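Local coordinates for ribosomal-protein-alanine acetyltransferase (Clostridium acetobutylicum, PDB 3DNS) that probably transfers an acetyl group to the N-terminal alanine of a ribosomal protein, this chain being the N-terminal acetyltransferase domain of a longer polypeptide, at residues A[64-67]-A[68-72]; A[71-74]-A[75-79]; A[91-94]-A[95-98]. One frame throughout, in Å; residues are numbered along the deposited sequence.

Contact 1 of 3, residues A[64-67]-A[68-72]; sequences IKEI and LSVFM
The carbonyl group of Lys65 is the flat group at the centre of this turn of helix, and Ser69 reaches it from both faces. Ser69 N donates to Lys65 O from one face at 2.9 Å, while Ser69 OG donates to Lys65 O from the opposite face, also at 2.9 Å. The hydroxyl can fold back because OG stands anti to the carbonyl carbon of Ser69 (chi1 -67°), which brings it over the preceding turn and satisfies it within the helix. The neighbouring bonds are straighter: Val70 N meets Glu66 O at 2.8 Å with an N-H...O angle of 171°.

Among the side chains, Ile64 and Leu68 meet at an oblique angle, with Ile64 CG2 4.0 Å from Leu68 CD1. Glu66 runs alongside Val70 in the same direction, the methylene Glu66 CG lying 3.8 Å from the methyl Val70 CG2, while its carboxylate extends further to bond Tyr9 N and Thr10 OG1. The ammonium group of Lys65 makes a salt bridge with Glu99.

Ile67 and Val70 cover strand 10-14, whereas Leu68 faces Ile86 of strand 83-89 and Phe97 of the short helix 95-99. Helix 61-78 is thus packed on more than one side; it is the crossover helix of the beta-alpha-beta unit formed with strands 46-53 and 83-89, a part of the GNAT acetyltransferase fold.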
loop_
_atom_site.group_PDB
_atom_site.type_symbol
_atom_site.label_atom_id
_atom_site.label_comp_id
_atom_site.label_asym_id
_atom_site.label_seq_id
_atom_site.Cartn_x
_atom_site.Cartn_y
_atom_site.Cartn_z
ATOM N N ILE A 64 -4.618 6.128 10.614
ATOM C CA ILE A 64 -5.021 7.345 9.912
ATOM C C ILE A 64 -5.126 8.523 10.865
ATOM O O ILE A 64 -4.654 9.601 10.555
ATOM C CB ILE A 64 -6.319 7.124 9.157
ATOM C CG1 ILE A 64 -6.160 5.979 8.122
ATOM C CG2 ILE A 64 -6.768 8.382 8.426
ATOM C CD1 ILE A 64 -4.856 6.025 7.440
ATOM N N LYS A 65 -5.785 8.311 12.004
ATOM C CA LYS A 65 -5.888 9.327 13.057
ATOM C C LYS A 65 -4.510 9.830 13.471
ATOM O O LYS A 65 -4.330 11.045 13.697
ATOM C CB LYS A 65 -6.625 8.804 14.308
ATOM C CG LYS A 65 -8.126 8.984 14.255
ATOM C CD LYS A 65 -8.850 8.528 15.547
ATOM C CE LYS A 65 -9.615 7.216 15.375
ATOM N NZ LYS A 65 -10.698 7.043 16.432
ATOM N N GLU A 66 -3.575 8.908 13.630
ATOM C CA GLU A 66 -2.213 9.284 14.007
ATOM C C GLU A 66 -1.569 10.105 12.896
ATOM O O GLU A 66 -0.925 11.142 13.145
ATOM C CB GLU A 66 -1.367 8.060 14.333
ATOM C CG GLU A 66 0.088 8.393 14.635
ATOM C CD GLU A 66 0.859 7.193 15.123
ATOM O OE1 GLU A 66 0.512 6.642 16.165
ATOM O OE2 GLU A 66 1.818 6.795 14.469
ATOM N N ILE A 67 -1.723 9.670 11.659
ATOM C CA ILE A 67 -1.061 10.372 10.559
ATOM C C ILE A 67 -1.546 11.831 10.524
ATOM O O ILE A 67 -0.784 12.771 10.447
ATOM C CB ILE A 67 -1.324 9.620 9.200
ATOM C CG1 ILE A 67 -0.631 8.243 9.211
ATOM C CG2 ILE A 67 -0.905 10.461 7.959
ATOM C CD1 ILE A 67 -1.216 7.208 8.217
ATOM N N LEU A 68 -2.856 11.994 10.597
ATOM C CA LEU A 68 -3.461 13.297 10.569
ATOM C C LEU A 68 -3.028 14.143 11.765
ATOM O O LEU A 68 -2.737 15.305 11.628
ATOM C CB LEU A 68 -4.993 13.144 10.525
ATOM C CG LEU A 68 -5.610 12.726 9.190
ATOM C CD1 LEU A 68 -7.078 12.243 9.419
ATOM C CD2 LEU A 68 -5.588 13.909 8.163
ATOM N N SER A 69 -2.953 13.536 12.941
ATOM C CA SER A 69 -2.583 14.233 14.144
ATOM C C SER A 69 -1.139 14.690 14.054
ATOM O O SER A 69 -0.844 15.827 14.350
ATOM C CB SER A 69 -2.847 13.394 15.416
ATOM O OG SER A 69 -4.240 13.229 15.582
ATOM N N VAL A 70 -0.274 13.799 13.633
ATOM C CA VAL A 70 1.142 14.098 13.425
ATOM C C VAL A 70 1.354 15.237 12.456
ATOM O O VAL A 70 2.118 16.174 12.759
ATOM C CB VAL A 70 1.953 12.837 12.909
ATOM C CG1 VAL A 70 3.358 13.227 12.532
ATOM C CG2 VAL A 70 2.003 11.672 14.009
ATOM N N PHE A 71 0.687 15.164 11.301
ATOM C CA PHE A 71 0.874 16.157 10.236
ATOM C C PHE A 71 0.241 17.504 10.597
ATOM O O PHE A 71 0.783 18.568 10.300
ATOM C CB PHE A 71 0.399 15.590 8.890
ATOM C CG PHE A 71 1.084 16.204 7.685
ATOM C CD1 PHE A 71 2.467 16.117 7.524
ATOM C CD2 PHE A 71 0.356 16.888 6.720
ATOM C CE1 PHE A 71 3.093 16.669 6.405
ATOM C CE2 PHE A 71 0.989 17.479 5.633
ATOM C CZ PHE A 71 2.342 17.373 5.472
HETATM N N MSE A 72 -0.902 17.487 11.277
HETATM C CA MSE A 72 -1.530 18.751 11.704
HETATM C C MSE A 72 -0.656 19.494 12.714
HETATM O O MSE A 72 -0.489 20.686 12.641
HETATM C CB MSE A 72 -2.925 18.514 12.363
HETATM C CG MSE A 72 -4.106 18.106 11.469
HETATM SE SE MSE A 72 -4.211 19.022 9.782
HETATM C CE MSE A 72 -3.027 17.779 8.818
#

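Contact 2 of 3, residues A[71-74]-A[75-79]; sequences FMEF and LFKSN
Leu75 CG lies over one face of the Phe71 ring, while the CD1 methyl of Leu75 touches both that ring and the end of the selenomethionine. Leu75 CD1 is 3.8 Å from Phe71 CE2. The same methyl, Leu75 CD1, is 4.2 Å from Met72 CE. The other branch, Leu75 CD2, comes to 4.1 Å from Phe74 CD2.

Met72 and Phe76 lie side by side and point the same way, a Met-aromatic contact. Met72 SE is 3.7 Å from Phe76 CE2, but the selenium sits 59° off the ring normal, so its approach is oblique. Two bends in the Met72 chain, at chi2 and chi3, carry CE back toward Leu75 while SE stays by the ring.

Glu73 bends at chi2 (75°) to lay its carboxylate across the Lys77 chain, Glu73 OE1 being 3.5 Å from Lys77 CG. The charged ends are not in contact. Glu73 OE1 bonds Tyr131 OH instead, and Tyr131 also stacks on Phe76, so helix 128-132 packs beside Phe76 and takes the Glu73 carboxylate.

Regular backbone bonds hold the spacing at first, as in Phe76 N to Met72 O at 2.8 Å. Toward the C-terminal end they deteriorate: Ser78 N reaches Phe74 O at 3.2 Å from 51° out of the carbonyl plane, a direction that uses no lone pair.

The chemistry is therefore divided. Dispersion and selenium-ring contacts bind the buried side, against Val84 and Phe49. Glu73 and Lys77 are the more exposed residues; with Glu73 OE1 and Lys77 NZ 5.5 Å apart, the opposite charges probably attract each other only weakly and make no direct bridge.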
loop_
_atom_site.group_PDB
_atom_site.type_symbol
_atom_site.label_atom_id
_atom_site.label_comp_id
_atom_site.label_asym_id
_atom_site.label_seq_id
_atom_site.Cartn_x
_atom_site.Cartn_y
_atom_site.Cartn_z
ATOM N N PHE A 71 0.687 15.164 11.301
ATOM C CA PHE A 71 0.874 16.157 10.236
ATOM C C PHE A 71 0.241 17.504 10.597
ATOM O O PHE A 71 0.783 18.568 10.300
ATOM C CB PHE A 71 0.399 15.590 8.890
ATOM C CG PHE A 71 1.084 16.204 7.685
ATOM C CD1 PHE A 71 2.467 16.117 7.524
ATOM C CD2 PHE A 71 0.356 16.888 6.720
ATOM C CE1 PHE A 71 3.093 16.669 6.405
ATOM C CE2 PHE A 71 0.989 17.479 5.633
ATOM C CZ PHE A 71 2.342 17.373 5.472
HETATM N N MSE A 72 -0.902 17.487 11.277
HETATM C CA MSE A 72 -1.530 18.751 11.704
HETATM C C MSE A 72 -0.656 19.494 12.714
HETATM O O MSE A 72 -0.489 20.686 12.641
HETATM C CB MSE A 72 -2.925 18.514 12.363
HETATM C CG MSE A 72 -4.106 18.106 11.469
HETATM SE SE MSE A 72 -4.211 19.022 9.782
HETATM C CE MSE A 72 -3.027 17.779 8.818
ATOM N N GLU A 73 -0.122 18.770 13.677
ATOM C CA GLU A 73 0.789 19.361 14.647
ATOM C C GLU A 73 1.955 20.057 13.936
ATOM O O GLU A 73 2.314 21.205 14.283
ATOM C CB GLU A 73 1.312 18.322 15.660
ATOM C CG GLU A 73 2.388 18.873 16.700
ATOM C CD GLU A 73 1.798 19.735 17.788
ATOM O OE1 GLU A 73 0.547 19.777 17.907
ATOM O OE2 GLU A 73 2.577 20.379 18.550
ATOM N N PHE A 74 2.519 19.364 12.959
ATOM C CA PHE A 74 3.555 19.926 12.072
ATOM C C PHE A 74 3.144 21.213 11.340
ATOM O O PHE A 74 3.871 22.185 11.336
ATOM C CB PHE A 74 3.938 18.886 11.010
ATOM C CG PHE A 74 5.026 19.359 10.012
ATOM C CD1 PHE A 74 6.300 19.700 10.444
ATOM C CD2 PHE A 74 4.748 19.450 8.653
ATOM C CE1 PHE A 74 7.256 20.113 9.530
ATOM C CE2 PHE A 74 5.672 19.874 7.749
ATOM C CZ PHE A 74 6.920 20.205 8.171
ATOM N N LEU A 75 2.006 21.175 10.666
ATOM C CA LEU A 75 1.511 22.335 9.903
ATOM C C LEU A 75 1.111 23.527 10.766
ATOM O O LEU A 75 1.526 24.690 10.490
ATOM C CB LEU A 75 0.332 21.895 8.998
ATOM C CG LEU A 75 0.641 20.939 7.789
ATOM C CD1 LEU A 75 -0.606 20.641 6.986
ATOM C CD2 LEU A 75 1.677 21.453 6.840
ATOM N N PHE A 76 0.307 23.256 11.795
ATOM C CA PHE A 76 -0.176 24.290 12.716
ATOM C C PHE A 76 0.869 24.837 13.675
ATOM O O PHE A 76 0.857 26.025 13.929
ATOM C CB PHE A 76 -1.381 23.813 13.542
ATOM C CG PHE A 76 -2.590 23.552 12.723
ATOM C CD1 PHE A 76 -3.156 24.567 11.949
ATOM C CD2 PHE A 76 -3.174 22.286 12.691
ATOM C CE1 PHE A 76 -4.285 24.338 11.191
ATOM C CE2 PHE A 76 -4.339 22.055 11.923
ATOM C CZ PHE A 76 -4.876 23.057 11.168
ATOM N N LYS A 77 1.736 23.998 14.217
ATOM C CA LYS A 77 2.577 24.420 15.313
ATOM C C LYS A 77 4.021 24.608 14.962
ATOM O O LYS A 77 4.711 25.311 15.664
ATOM C CB LYS A 77 2.490 23.432 16.475
ATOM C CG LYS A 77 1.064 23.029 16.768
ATOM C CD LYS A 77 0.378 24.110 17.552
ATOM C CE LYS A 77 0.619 23.966 19.007
ATOM N NZ LYS A 77 -0.363 24.866 19.661
ATOM N N SER A 78 4.477 23.968 13.876
ATOM C CA SER A 78 5.857 24.128 13.377
ATOM C C SER A 78 5.934 24.838 12.037
ATOM O O SER A 78 7.031 25.076 11.573
ATOM C CB SER A 78 6.518 22.768 13.247
ATOM O OG SER A 78 6.568 22.162 14.507
ATOM N N ASN A 79 4.793 25.200 11.429
ATOM C CA ASN A 79 4.784 25.939 10.164
ATOM C C ASN A 79 3.877 27.178 10.025
ATOM O O ASN A 79 3.771 27.721 8.945
ATOM C CB ASN A 79 4.514 25.007 8.984
ATOM C CG ASN A 79 5.656 24.048 8.714
ATOM O OD1 ASN A 79 5.732 22.984 9.318
ATOM N ND2 ASN A 79 6.527 24.403 7.757
#

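Contact 3 of 3, residues A[91-94]-A[95-98]; sequences EVST and QPFV
This contact is the start of the short helix 95-99, where the loop leaving strand 83-89 turns into its first helical turn. The evidence for the turn is the bond from Val98 N to Thr94 O, 3.1 Å long with an N-H...O angle of 161°. Beside it the methyl Val98 CG2 rests 3.4 Å from the same Thr94 O.

Phe97 reaches back beside the loop. Its CG stands anti to its own carbonyl carbon (chi1 -72°), which brings the ring next to the residues before the helix, and those residues lie at its edge. Ser93 O is in the ring plane, 3.8 Å from Phe97 CD2, and Val92 CG1 also approaches that edge, 4.4 Å from Phe97 CE2. Beyond the turn the Phe97 ring stacks with Phe124 and forms an edge-to-face pair with Phe102.

On the outer side Ser93 OG packs against the proline ring, 3.4 Å from Pro96 CD. A water joins the two polar side chains across the turn, donating to Gln95 OE1 at 3.0 Å and reaching Ser93 OG in a weak bond of 3.4 Å. Gln95, whose chain is extended beyond CG, offers its other amide atom, NE2, to Glu99 one turn on.

Pro96 fits here because an amide in the first turn of a helix has no carbonyl four residues back within the helix to bond, and its ring also packs on Ile64. Thr94 faces Phe122 and Phe124 of strand 117-127. Such a proline-bearing first turn directly after a loop is typical of a helix N-terminus, here that of the helix following strand 83-89 in the GNAT fold.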
loop_
_atom_site.group_PDB
_atom_site.type_symbol
_atom_site.label_atom_id
_atom_site.label_comp_id
_atom_site.label_asym_id
_atom_site.label_seq_id
_atom_site.Cartn_x
_atom_site.Cartn_y
_atom_site.Cartn_z
ATOM N N GLU A 91 -13.366 6.586 -0.736
ATOM C CA GLU A 91 -13.096 5.264 -0.138
ATOM C C GLU A 91 -12.387 5.270 1.185
ATOM O O GLU A 91 -12.485 4.307 1.914
ATOM C CB GLU A 91 -12.280 4.400 -1.090
ATOM C CG GLU A 91 -13.129 3.967 -2.254
ATOM C CD GLU A 91 -12.573 2.781 -2.976
ATOM O OE1 GLU A 91 -11.343 2.525 -2.872
ATOM O OE2 GLU A 91 -13.377 2.102 -3.639
ATOM N N VAL A 92 -11.620 6.326 1.476
ATOM C CA VAL A 92 -10.863 6.405 2.721
ATOM C C VAL A 92 -11.878 6.586 3.839
ATOM O O VAL A 92 -12.908 7.240 3.663
ATOM C CB VAL A 92 -9.808 7.574 2.721
ATOM C CG1 VAL A 92 -9.092 7.708 4.084
ATOM C CG2 VAL A 92 -8.744 7.405 1.562
ATOM N N SER A 93 -11.573 6.006 4.991
ATOM C CA SER A 93 -12.491 6.012 6.133
ATOM C C SER A 93 -12.631 7.421 6.689
ATOM O O SER A 93 -11.638 8.015 7.121
ATOM C CB SER A 93 -11.926 5.088 7.201
ATOM O OG SER A 93 -12.709 5.133 8.369
ATOM N N THR A 94 -13.848 7.963 6.673
ATOM C CA THR A 94 -14.071 9.374 7.062
ATOM C C THR A 94 -14.177 9.548 8.589
ATOM O O THR A 94 -14.187 10.673 9.145
ATOM C CB THR A 94 -15.338 9.949 6.374
ATOM O OG1 THR A 94 -16.506 9.346 6.928
ATOM C CG2 THR A 94 -15.331 9.684 4.882
ATOM N N GLN A 95 -14.267 8.419 9.268
ATOM C CA GLN A 95 -14.399 8.368 10.713
ATOM C C GLN A 95 -13.252 9.081 11.438
ATOM O O GLN A 95 -13.500 9.919 12.331
ATOM C CB GLN A 95 -14.519 6.899 11.108
ATOM C CG GLN A 95 -14.151 6.554 12.520
ATOM C CD GLN A 95 -14.332 5.079 12.785
ATOM O OE1 GLN A 95 -14.260 4.269 11.851
ATOM N NE2 GLN A 95 -14.571 4.706 14.054
ATOM N N PRO A 96 -11.988 8.789 11.051
ATOM C CA PRO A 96 -10.903 9.451 11.740
ATOM C C PRO A 96 -11.000 10.969 11.626
ATOM O O PRO A 96 -10.694 11.670 12.568
ATOM C CB PRO A 96 -9.640 8.933 11.025
ATOM C CG PRO A 96 -10.050 7.680 10.357
ATOM C CD PRO A 96 -11.493 7.908 9.985
ATOM N N PHE A 97 -11.427 11.474 10.475
ATOM C CA PHE A 97 -11.507 12.918 10.261
ATOM C C PHE A 97 -12.548 13.549 11.172
ATOM O O PHE A 97 -12.339 14.625 11.777
ATOM C CB PHE A 97 -11.889 13.230 8.831
ATOM C CG PHE A 97 -10.820 12.954 7.859
ATOM C CD1 PHE A 97 -9.920 13.944 7.515
ATOM C CD2 PHE A 97 -10.723 11.681 7.257
ATOM C CE1 PHE A 97 -8.899 13.672 6.614
ATOM C CE2 PHE A 97 -9.726 11.411 6.376
ATOM C CZ PHE A 97 -8.810 12.415 6.032
ATOM N N VAL A 98 -13.699 12.914 11.245
ATOM C CA VAL A 98 -14.805 13.457 12.048
ATOM C C VAL A 98 -14.438 13.394 13.554
ATOM O O VAL A 98 -14.717 14.319 14.323
ATOM C CB VAL A 98 -16.162 12.748 11.646
ATOM C CG1 VAL A 98 -17.358 13.237 12.462
ATOM C CG2 VAL A 98 -16.428 12.986 10.143
HETATM O O HOH W 1 -14.252 2.346 9.607
#

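In the fold
Contacts 1 and 2 are overlapping stretches of helix 61-78, sharing Phe71 and Met72, with centres about 10 Å apart. Contact 3 lies on the separate helix 95-99, its centre about 12 Å from that of contact 1 and about 20 Å from that of contact 2. Of the two, contact 1 is the one that touches contact 3: Leu68 CD1 packs on Phe97 CE1 at 3.6 Å, and Lys65 CG on Pro96 CB at 3.6 Å, whereas contacts 2 and 3 stay about 7 Å apart at their nearest atoms. In GNAT enzymes acetyl-CoA generally binds near the N-terminal end of the equivalent central helix, so contact 1 is probably closer to the cofactor site than contact 2.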